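Local structure of cytochrome C-550 (Paracoccus versutus, 2BH4) at residues M69-A74 against K84-E89. The protein is a c-type cytochrome that carries a covalently bound heme c and probably shuttles single electrons between redox partners. The protein carries 1 engineered substitution. Residues are numbered along the deposited sequence; the frame is centred on the assembly and turned at random.
With HEC (heme c), chain B.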
# COMPACT_ATOMS: atom_id res chain seq x y z
N MET A 69 1.00 -9.07 -11.38
CA MET A 69 0.70 -7.73 -10.90
C MET A 69 1.54 -7.33 -9.69
O MET A 69 1.65 -8.07 -8.72
CB MET A 69 -0.77 -7.59 -10.57
CG MET A 69 -1.21 -6.15 -10.38
SD MET A 69 -2.95 -5.82 -10.02
CE MET A 69 -3.74 -6.20 -11.58
N VAL A 70 2.10 -6.13 -9.77
CA VAL A 70 2.83 -5.51 -8.66
C VAL A 70 2.25 -4.12 -8.38
O VAL A 70 1.47 -3.58 -9.19
CB VAL A 70 4.34 -5.36 -8.95
CG1 VAL A 70 4.96 -6.69 -9.30
CG2 VAL A 70 4.59 -4.38 -10.06
N TRP A 71 2.63 -3.54 -7.25
CA TRP A 71 2.21 -2.18 -6.92
C TRP A 71 2.98 -1.15 -7.70
O TRP A 71 4.08 -0.79 -7.34
CB TRP A 71 2.33 -1.88 -5.43
CG TRP A 71 1.24 -2.48 -4.63
CD1 TRP A 71 1.34 -3.49 -3.72
CD2 TRP A 71 -0.14 -2.10 -4.64
NE1 TRP A 71 0.11 -3.77 -3.20
CE2 TRP A 71 -0.83 -2.94 -3.75
CE3 TRP A 71 -0.88 -1.15 -5.37
CZ2 TRP A 71 -2.19 -2.82 -3.50
CZ3 TRP A 71 -2.24 -1.05 -5.14
CH2 TRP A 71 -2.89 -1.89 -4.23
N SER A 72 2.36 -0.65 -8.76
CA SER A 72 2.93 0.47 -9.48
C SER A 72 2.58 1.77 -8.76
O SER A 72 1.65 1.83 -7.95
CB SER A 72 2.36 0.52 -10.88
OG SER A 72 0.98 0.87 -10.86
N GLU A 73 3.31 2.83 -9.08
CA GLU A 73 2.99 4.12 -8.52
C GLU A 73 1.55 4.55 -8.86
O GLU A 73 0.82 5.03 -7.98
CB GLU A 73 4.03 5.15 -8.97
CG GLU A 73 5.35 4.99 -8.19
CD GLU A 73 6.42 6.00 -8.59
OE1 GLU A 73 6.04 7.08 -9.08
OE2 GLU A 73 7.62 5.70 -8.41
N ALA A 74 1.10 4.28 -10.09
CA ALA A 74 -0.25 4.67 -10.50
C ALA A 74 -1.33 3.91 -9.71
O ALA A 74 -2.31 4.49 -9.23
CB ALA A 74 -0.42 4.46 -12.02
N LYS A 84 -11.61 0.44 -1.76
CA LYS A 84 -12.66 -0.50 -2.18
C LYS A 84 -12.94 -0.51 -3.68
O LYS A 84 -12.96 -1.59 -4.29
CB LYS A 84 -13.97 -0.27 -1.39
CG LYS A 84 -15.17 -1.14 -1.85
CD LYS A 84 -15.01 -2.62 -1.47
CE LYS A 84 -16.34 -3.34 -1.12
NZ LYS A 84 -16.98 -4.19 -2.21
N PRO A 85 -13.21 0.66 -4.29
CA PRO A 85 -13.48 0.57 -5.73
C PRO A 85 -12.28 0.10 -6.54
O PRO A 85 -12.46 -0.46 -7.63
CB PRO A 85 -13.85 2.01 -6.11
CG PRO A 85 -13.29 2.84 -5.05
CD PRO A 85 -13.36 2.03 -3.79
N TRP A 86 -11.06 0.32 -6.04
CA TRP A 86 -9.89 -0.24 -6.73
C TRP A 86 -9.98 -1.77 -6.76
O TRP A 86 -9.76 -2.38 -7.80
CB TRP A 86 -8.59 0.23 -6.07
CG TRP A 86 -7.36 -0.16 -6.80
CD1 TRP A 86 -6.72 0.55 -7.78
CD2 TRP A 86 -6.60 -1.37 -6.63
NE1 TRP A 86 -5.62 -0.12 -8.22
CE2 TRP A 86 -5.52 -1.31 -7.53
CE3 TRP A 86 -6.72 -2.49 -5.81
CZ2 TRP A 86 -4.57 -2.32 -7.61
CZ3 TRP A 86 -5.79 -3.48 -5.90
CH2 TRP A 86 -4.74 -3.41 -6.80
N LEU A 87 -10.33 -2.37 -5.64
CA LEU A 87 -10.50 -3.81 -5.57
C LEU A 87 -11.62 -4.29 -6.48
O LEU A 87 -11.47 -5.29 -7.16
CB LEU A 87 -10.82 -4.25 -4.15
CG LEU A 87 -9.68 -4.19 -3.15
CD1 LEU A 87 -10.19 -4.60 -1.78
CD2 LEU A 87 -8.51 -5.08 -3.56
N VAL A 88 -12.75 -3.57 -6.49
CA VAL A 88 -13.85 -3.94 -7.37
C VAL A 88 -13.39 -3.87 -8.84
O VAL A 88 -13.69 -4.74 -9.63
CB VAL A 88 -15.08 -3.05 -7.14
CG1 VAL A 88 -16.16 -3.31 -8.21
CG2 VAL A 88 -15.63 -3.26 -5.76
N GLU A 89 -12.65 -2.83 -9.20
CA GLU A 89 -12.15 -2.67 -10.53
C GLU A 89 -11.26 -3.84 -10.95
O GLU A 89 -11.45 -4.39 -12.04
CB GLU A 89 -11.38 -1.35 -10.68
CG GLU A 89 -10.75 -1.11 -12.04
CD GLU A 89 -9.96 0.16 -12.06
OE1 GLU A 89 -10.51 1.19 -11.62
OE2 GLU A 89 -8.79 0.13 -12.50
FE HEC B . -3.37 0.27 4.41
CHA HEC B . -3.19 -2.72 2.81
CHB HEC B . -1.28 1.64 2.08
CHC HEC B . -3.86 3.38 5.78
CHD HEC B . -4.94 -1.14 7.08
NA HEC B . -2.43 -0.41 2.77
C1A HEC B . -2.48 -1.68 2.24
C2A HEC B . -1.71 -1.77 1.04
C3A HEC B . -1.18 -0.55 0.84
C4A HEC B . -1.63 0.32 1.91
CMA HEC B . -0.28 -0.14 -0.33
CAA HEC B . -1.49 -3.05 0.22
CBA HEC B . -0.26 -3.75 0.79
CGA HEC B . 0.11 -5.07 0.17
O1A HEC B . 1.02 -5.75 0.75
O2A HEC B . -0.46 -5.47 -0.88
NB HEC B . -2.69 2.16 4.01
C1B HEC B . -1.77 2.49 3.04
C2B HEC B . -1.49 3.90 3.15
C3B HEC B . -2.24 4.39 4.13
C4B HEC B . -2.99 3.30 4.73
CMB HEC B . -0.48 4.66 2.27
CAB HEC B . -2.32 5.86 4.60
CBB HEC B . -2.77 6.72 3.64
NC HEC B . -4.21 0.99 6.08
C1C HEC B . -4.36 2.29 6.47
C2C HEC B . -5.05 2.35 7.73
C3C HEC B . -5.37 1.11 8.12
C4C HEC B . -4.82 0.24 7.09
CMC HEC B . -5.37 3.68 8.46
CAC HEC B . -6.11 0.62 9.40
CBC HEC B . -7.29 1.16 9.80
ND HEC B . -3.96 -1.58 4.87
C1D HEC B . -4.64 -1.95 6.02
C2D HEC B . -5.05 -3.33 5.92
C3D HEC B . -4.53 -3.81 4.62
C4D HEC B . -3.86 -2.66 3.99
CMD HEC B . -5.83 -4.19 6.93
CAD HEC B . -4.78 -5.22 4.05
CBD HEC B . -5.97 -5.01 3.10
CGD HEC B . -6.70 -6.29 2.73
O1D HEC B . -6.19 -7.38 3.05
O2D HEC B . -7.78 -6.22 2.09
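Trp-71 NE1 donates a nearly straight hydrogen bond to the heme c propionate oxygen O2A, 2.9 Å away with an N-H...O angle of 165°, and the oxygen lies in the indole plane at the ring edge. The benzene end of the same indole, at CZ3 and CH2, lies on Trp-86 of helix 83-91. There the two six-membered rings form an offset stack, centroids 4.7 Å apart and planes 26° from parallel. Trp-71 CH2 sits over the rim of one Trp-86 face, 3.5 Å from Trp-86 CH2. Trp-86 reaches across because its CG is anti to the backbone N (chi1 -173°), and its NE1 is hydrogen-bonded to Asp-75 OD1, which helps set the turn of the indole. In one of its two modelled conformers Met-69 brings SD obliquely to 4.4 Å from Trp-86 CH2, a doubtful Met-aromatic contact. Tyr-79 meets both indoles, and Val-62 of helix 57-65 packs against Trp-86. With an alanine in place of Trp-71, propionate O2A would probably lose this N-H donor and the Trp-86 face its stacking partner. The contact thus joins one polar bond to an aromatic stack: a buried indole holds the propionate at its N-H edge while its benzene ring ties the heme pocket to helix 83-91.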